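Local coordinates for Lmo2349 protein (Listeria monocytogenes, PDB 4GVO) that probably binds L-cystine or related amino acids outside the cell and delivers them to an ABC transporter, at residues L65-K79 with S194-E206. Residues are numbered along the deposited sequence; the frame is centred on the assembly and turned at random.
Sequences LGAGKVDIVAHQMEK and SNAKVYFMLGKDE. With HIS (histidine), chain E.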
# COMPACT_ATOMS: atom_id res chain seq x y z
N LEU A 65 -8.50 13.18 2.49
CA LEU A 65 -9.77 12.62 2.02
C LEU A 65 -10.89 12.97 3.00
O LEU A 65 -11.99 13.40 2.56
CB LEU A 65 -9.66 11.09 1.79
CG LEU A 65 -10.88 10.40 1.18
CD1 LEU A 65 -11.22 10.86 -0.26
CD2 LEU A 65 -10.70 8.87 1.21
N GLY A 66 -10.62 12.83 4.29
CA GLY A 66 -11.61 13.16 5.26
C GLY A 66 -11.99 14.62 5.26
O GLY A 66 -13.15 14.97 5.54
N ALA A 67 -11.04 15.48 4.95
CA ALA A 67 -11.32 16.92 4.86
C ALA A 67 -11.90 17.37 3.50
O ALA A 67 -12.17 18.55 3.28
CB ALA A 67 -10.07 17.69 5.11
N GLY A 68 -12.07 16.44 2.58
CA GLY A 68 -12.60 16.72 1.26
C GLY A 68 -11.65 17.38 0.32
O GLY A 68 -12.08 17.95 -0.73
N LYS A 69 -10.36 17.29 0.63
CA LYS A 69 -9.36 17.97 -0.20
C LYS A 69 -8.83 17.12 -1.38
O LYS A 69 -8.12 17.62 -2.26
CB LYS A 69 -8.23 18.51 0.69
CG LYS A 69 -8.71 19.66 1.60
CD LYS A 69 -7.67 20.00 2.66
CE LYS A 69 -8.18 21.06 3.64
NZ LYS A 69 -7.40 21.06 4.91
N VAL A 70 -9.15 15.83 -1.34
CA VAL A 70 -9.08 14.95 -2.49
C VAL A 70 -10.43 14.19 -2.59
O VAL A 70 -11.16 14.09 -1.60
CB VAL A 70 -7.90 13.97 -2.43
CG1 VAL A 70 -6.54 14.72 -2.46
CG2 VAL A 70 -8.03 13.02 -1.25
N ASP A 71 -10.74 13.66 -3.77
CA ASP A 71 -11.92 12.87 -4.00
C ASP A 71 -11.73 11.37 -3.91
O ASP A 71 -12.67 10.63 -3.59
CB ASP A 71 -12.52 13.23 -5.37
CG ASP A 71 -12.78 14.72 -5.53
OD1 ASP A 71 -13.42 15.33 -4.63
OD2 ASP A 71 -12.34 15.33 -6.55
N ILE A 72 -10.52 10.91 -4.20
CA ILE A 72 -10.16 9.50 -4.20
C ILE A 72 -8.76 9.40 -3.70
O ILE A 72 -7.96 10.31 -3.97
CB ILE A 72 -10.13 8.92 -5.64
CG1 ILE A 72 -11.51 9.01 -6.28
CG2 ILE A 72 -9.63 7.47 -5.64
CD1 ILE A 72 -11.60 8.40 -7.68
N VAL A 73 -8.46 8.30 -3.01
CA VAL A 73 -7.06 7.98 -2.64
C VAL A 73 -6.68 6.69 -3.35
O VAL A 73 -7.45 5.71 -3.32
CB VAL A 73 -6.90 7.87 -1.12
CG1 VAL A 73 -5.55 7.25 -0.74
CG2 VAL A 73 -7.06 9.25 -0.48
N ALA A 74 -5.49 6.72 -3.97
CA ALA A 74 -4.87 5.55 -4.63
C ALA A 74 -3.47 5.37 -4.09
O ALA A 74 -2.59 6.15 -4.43
CB ALA A 74 -4.81 5.77 -6.14
N HIS A 75 -3.27 4.42 -3.18
CA HIS A 75 -1.98 4.15 -2.62
C HIS A 75 -1.94 2.75 -2.04
O HIS A 75 -1.64 2.58 -0.86
CB HIS A 75 -1.63 5.20 -1.54
CG HIS A 75 -0.16 5.27 -1.19
ND1 HIS A 75 0.54 4.25 -0.60
CD2 HIS A 75 0.76 6.31 -1.36
CE1 HIS A 75 1.83 4.64 -0.44
NE2 HIS A 75 1.96 5.89 -0.87
N GLN A 76 -2.30 1.76 -2.84
CA GLN A 76 -2.32 0.37 -2.36
C GLN A 76 -3.12 0.24 -1.06
O GLN A 76 -2.69 -0.44 -0.11
CB GLN A 76 -0.91 -0.17 -2.22
CG GLN A 76 -0.23 -0.40 -3.57
CD GLN A 76 -0.83 -1.58 -4.31
OE1 GLN A 76 -0.90 -2.68 -3.76
NE2 GLN A 76 -1.28 -1.34 -5.53
N MET A 77 -4.29 0.89 -0.99
CA MET A 77 -5.01 0.95 0.28
C MET A 77 -5.78 -0.34 0.56
O MET A 77 -6.70 -0.72 -0.18
CB MET A 77 -6.00 2.14 0.32
CG MET A 77 -5.30 3.49 0.13
SD MET A 77 -4.04 3.87 1.35
CE MET A 77 -5.07 4.42 2.72
N GLU A 78 -5.41 -0.97 1.68
CA GLU A 78 -6.05 -2.17 2.17
C GLU A 78 -7.39 -1.88 2.78
O GLU A 78 -7.54 -0.94 3.57
CB GLU A 78 -5.13 -2.80 3.22
CG GLU A 78 -3.85 -3.40 2.65
CD GLU A 78 -2.81 -3.62 3.76
OE1 GLU A 78 -3.06 -4.47 4.65
OE2 GLU A 78 -1.77 -2.94 3.78
N LYS A 79 -8.38 -2.72 2.48
CA LYS A 79 -9.66 -2.60 3.13
C LYS A 79 -9.57 -3.08 4.56
O LYS A 79 -9.04 -4.14 4.83
CB LYS A 79 -10.74 -3.35 2.37
CG LYS A 79 -12.12 -3.15 2.98
CD LYS A 79 -13.15 -4.12 2.46
CE LYS A 79 -13.51 -3.84 1.04
NZ LYS A 79 -14.36 -4.97 0.56
N SER A 194 -2.42 -10.55 7.91
CA SER A 194 -3.56 -9.86 7.34
C SER A 194 -3.55 -10.17 5.85
O SER A 194 -2.48 -10.22 5.25
CB SER A 194 -3.39 -8.35 7.57
OG SER A 194 -4.42 -7.58 6.90
N ASN A 195 -4.73 -10.34 5.27
CA ASN A 195 -4.85 -10.67 3.85
C ASN A 195 -5.92 -9.80 3.16
O ASN A 195 -6.77 -10.31 2.43
CB ASN A 195 -5.14 -12.16 3.63
CG ASN A 195 -4.89 -12.58 2.19
OD1 ASN A 195 -4.15 -11.92 1.44
ND2 ASN A 195 -5.54 -13.64 1.78
N ALA A 196 -5.87 -8.49 3.42
CA ALA A 196 -6.76 -7.52 2.79
C ALA A 196 -6.45 -7.35 1.32
O ALA A 196 -5.27 -7.43 0.88
CB ALA A 196 -6.68 -6.18 3.49
N LYS A 197 -7.49 -7.12 0.53
CA LYS A 197 -7.27 -6.68 -0.85
C LYS A 197 -7.18 -5.15 -0.90
O LYS A 197 -7.51 -4.46 0.06
CB LYS A 197 -8.39 -7.22 -1.74
CG LYS A 197 -8.47 -8.74 -1.83
CD LYS A 197 -9.56 -9.27 -2.76
CE LYS A 197 -9.53 -10.80 -2.75
NZ LYS A 197 -10.48 -11.33 -3.71
N VAL A 198 -6.75 -4.66 -2.06
CA VAL A 198 -6.46 -3.25 -2.31
C VAL A 198 -7.57 -2.67 -3.20
O VAL A 198 -7.95 -3.27 -4.22
CB VAL A 198 -5.09 -3.13 -3.01
CG1 VAL A 198 -4.92 -1.76 -3.71
CG2 VAL A 198 -3.95 -3.40 -2.01
N TYR A 199 -8.06 -1.50 -2.80
CA TYR A 199 -9.11 -0.80 -3.46
C TYR A 199 -8.82 0.70 -3.44
O TYR A 199 -7.99 1.17 -2.68
CB TYR A 199 -10.44 -1.02 -2.75
CG TYR A 199 -10.87 -2.45 -2.52
CD1 TYR A 199 -10.39 -3.18 -1.43
CD2 TYR A 199 -11.78 -3.06 -3.36
CE1 TYR A 199 -10.79 -4.46 -1.19
CE2 TYR A 199 -12.16 -4.35 -3.15
CZ TYR A 199 -11.67 -5.05 -2.05
OH TYR A 199 -12.08 -6.33 -1.81
N PHE A 200 -9.57 1.46 -4.24
CA PHE A 200 -9.62 2.91 -4.08
C PHE A 200 -10.50 3.29 -2.89
O PHE A 200 -11.43 2.57 -2.53
CB PHE A 200 -10.15 3.58 -5.34
CG PHE A 200 -9.32 3.28 -6.55
CD1 PHE A 200 -8.08 3.86 -6.69
CD2 PHE A 200 -9.76 2.39 -7.56
CE1 PHE A 200 -7.29 3.60 -7.77
CE2 PHE A 200 -8.93 2.09 -8.64
CZ PHE A 200 -7.71 2.72 -8.76
N MET A 201 -10.18 4.43 -2.28
CA MET A 201 -10.96 4.95 -1.20
C MET A 201 -11.55 6.27 -1.58
O MET A 201 -10.87 7.10 -2.19
CB MET A 201 -10.12 5.10 0.08
CG MET A 201 -9.62 3.76 0.59
SD MET A 201 -8.66 3.85 2.11
CE MET A 201 -9.86 4.55 3.24
N LEU A 202 -12.81 6.46 -1.22
CA LEU A 202 -13.58 7.66 -1.57
C LEU A 202 -14.35 8.15 -0.35
O LEU A 202 -14.47 7.46 0.64
CB LEU A 202 -14.57 7.34 -2.70
CG LEU A 202 -13.99 6.72 -3.98
CD1 LEU A 202 -14.02 5.18 -3.95
CD2 LEU A 202 -14.76 7.25 -5.20
N GLY A 203 -14.93 9.33 -0.46
CA GLY A 203 -15.91 9.76 0.54
C GLY A 203 -17.17 8.96 0.43
O GLY A 203 -17.54 8.51 -0.65
N LYS A 204 -17.88 8.81 1.56
CA LYS A 204 -19.10 8.00 1.61
C LYS A 204 -20.19 8.52 0.67
O LYS A 204 -21.02 7.73 0.24
CB LYS A 204 -19.64 7.90 3.05
CG LYS A 204 -18.85 6.90 3.92
CD LYS A 204 -19.04 5.45 3.53
CE LYS A 204 -18.60 4.46 4.62
NZ LYS A 204 -18.41 3.05 4.09
N ASP A 205 -20.20 9.83 0.38
CA ASP A 205 -21.17 10.43 -0.53
C ASP A 205 -20.94 10.14 -2.00
O ASP A 205 -21.82 10.39 -2.82
CB ASP A 205 -21.12 11.97 -0.34
CG ASP A 205 -19.67 12.53 -0.51
OD1 ASP A 205 -18.68 12.14 0.27
OD2 ASP A 205 -19.51 13.37 -1.42
N GLU A 206 -19.75 9.63 -2.33
CA GLU A 206 -19.28 9.53 -3.73
C GLU A 206 -19.63 8.21 -4.41
O GLU A 206 -18.82 7.56 -5.06
CB GLU A 206 -17.77 9.84 -3.85
CG GLU A 206 -17.37 11.22 -3.42
CD GLU A 206 -15.91 11.50 -3.67
OE1 GLU A 206 -15.09 10.88 -2.98
OE2 GLU A 206 -15.60 12.28 -4.58
N HIS E . -1.16 -0.98 1.98
CA HIS E . -0.98 0.15 2.94
C HIS E . -2.23 0.48 3.69
O HIS E . -3.30 -0.01 3.31
CB HIS E . -0.48 1.38 2.22
CG HIS E . 1.01 1.40 2.09
ND1 HIS E . 1.66 0.47 1.38
CD2 HIS E . 2.01 2.24 2.65
CE1 HIS E . 3.00 0.70 1.48
NE2 HIS E . 3.18 1.79 2.23
OXT HIS E . -2.16 1.23 4.70
O HOH W 1 -15.12 14.85 -2.62
O HOH W 2 -5.56 2.43 -3.16
O HOH W 3 -3.44 -7.04 4.43
O HOH W 4 -12.51 -7.38 0.41
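V73 and M201 face each other as an antiparallel hydrogen-bonded pair, V73 N donating to M201 O at 2.8 Å and M201 N to V73 O. The M201 side chain leaves the pair on the same face as V73 and passes between L65 and M77. Its CB lies against L65 CD2, CG reaches M77 CB, and chi2 (-178°) runs the chain straight out to SD, 3.6 Å from M77 CB and close to M77 CE, the methionines crossing at about a right angle. Chi3 (61°) then turns the tip, CE, away from M77. On the other face of the pairing, A74 CB meets the ring edge of F200 at CE1 (3.7 Å). Past V73 the chains part, and a water links them, accepting from H75 N and M77 N and donating to Y199 O. They rejoin where Y199 N bonds M77 O and K79 N bonds K197 O. In one of two conformers K79 lays CE over one face of the Y199 ring, 4.0 Å from its centroid, a CH-pi contact. This second bridge holds E78, whose N donates to the bound histidine's O at 2.8 Å; R83 and N128 also bind that ligand. Strand 72-73 lies between strands 9-15 and 191-202, with F200 packed on helix 34-44 and M201 on helix 61-66, while 191-202 continues beside strand 95-104 at the ligand pocket of this family 3 solute-binding fold.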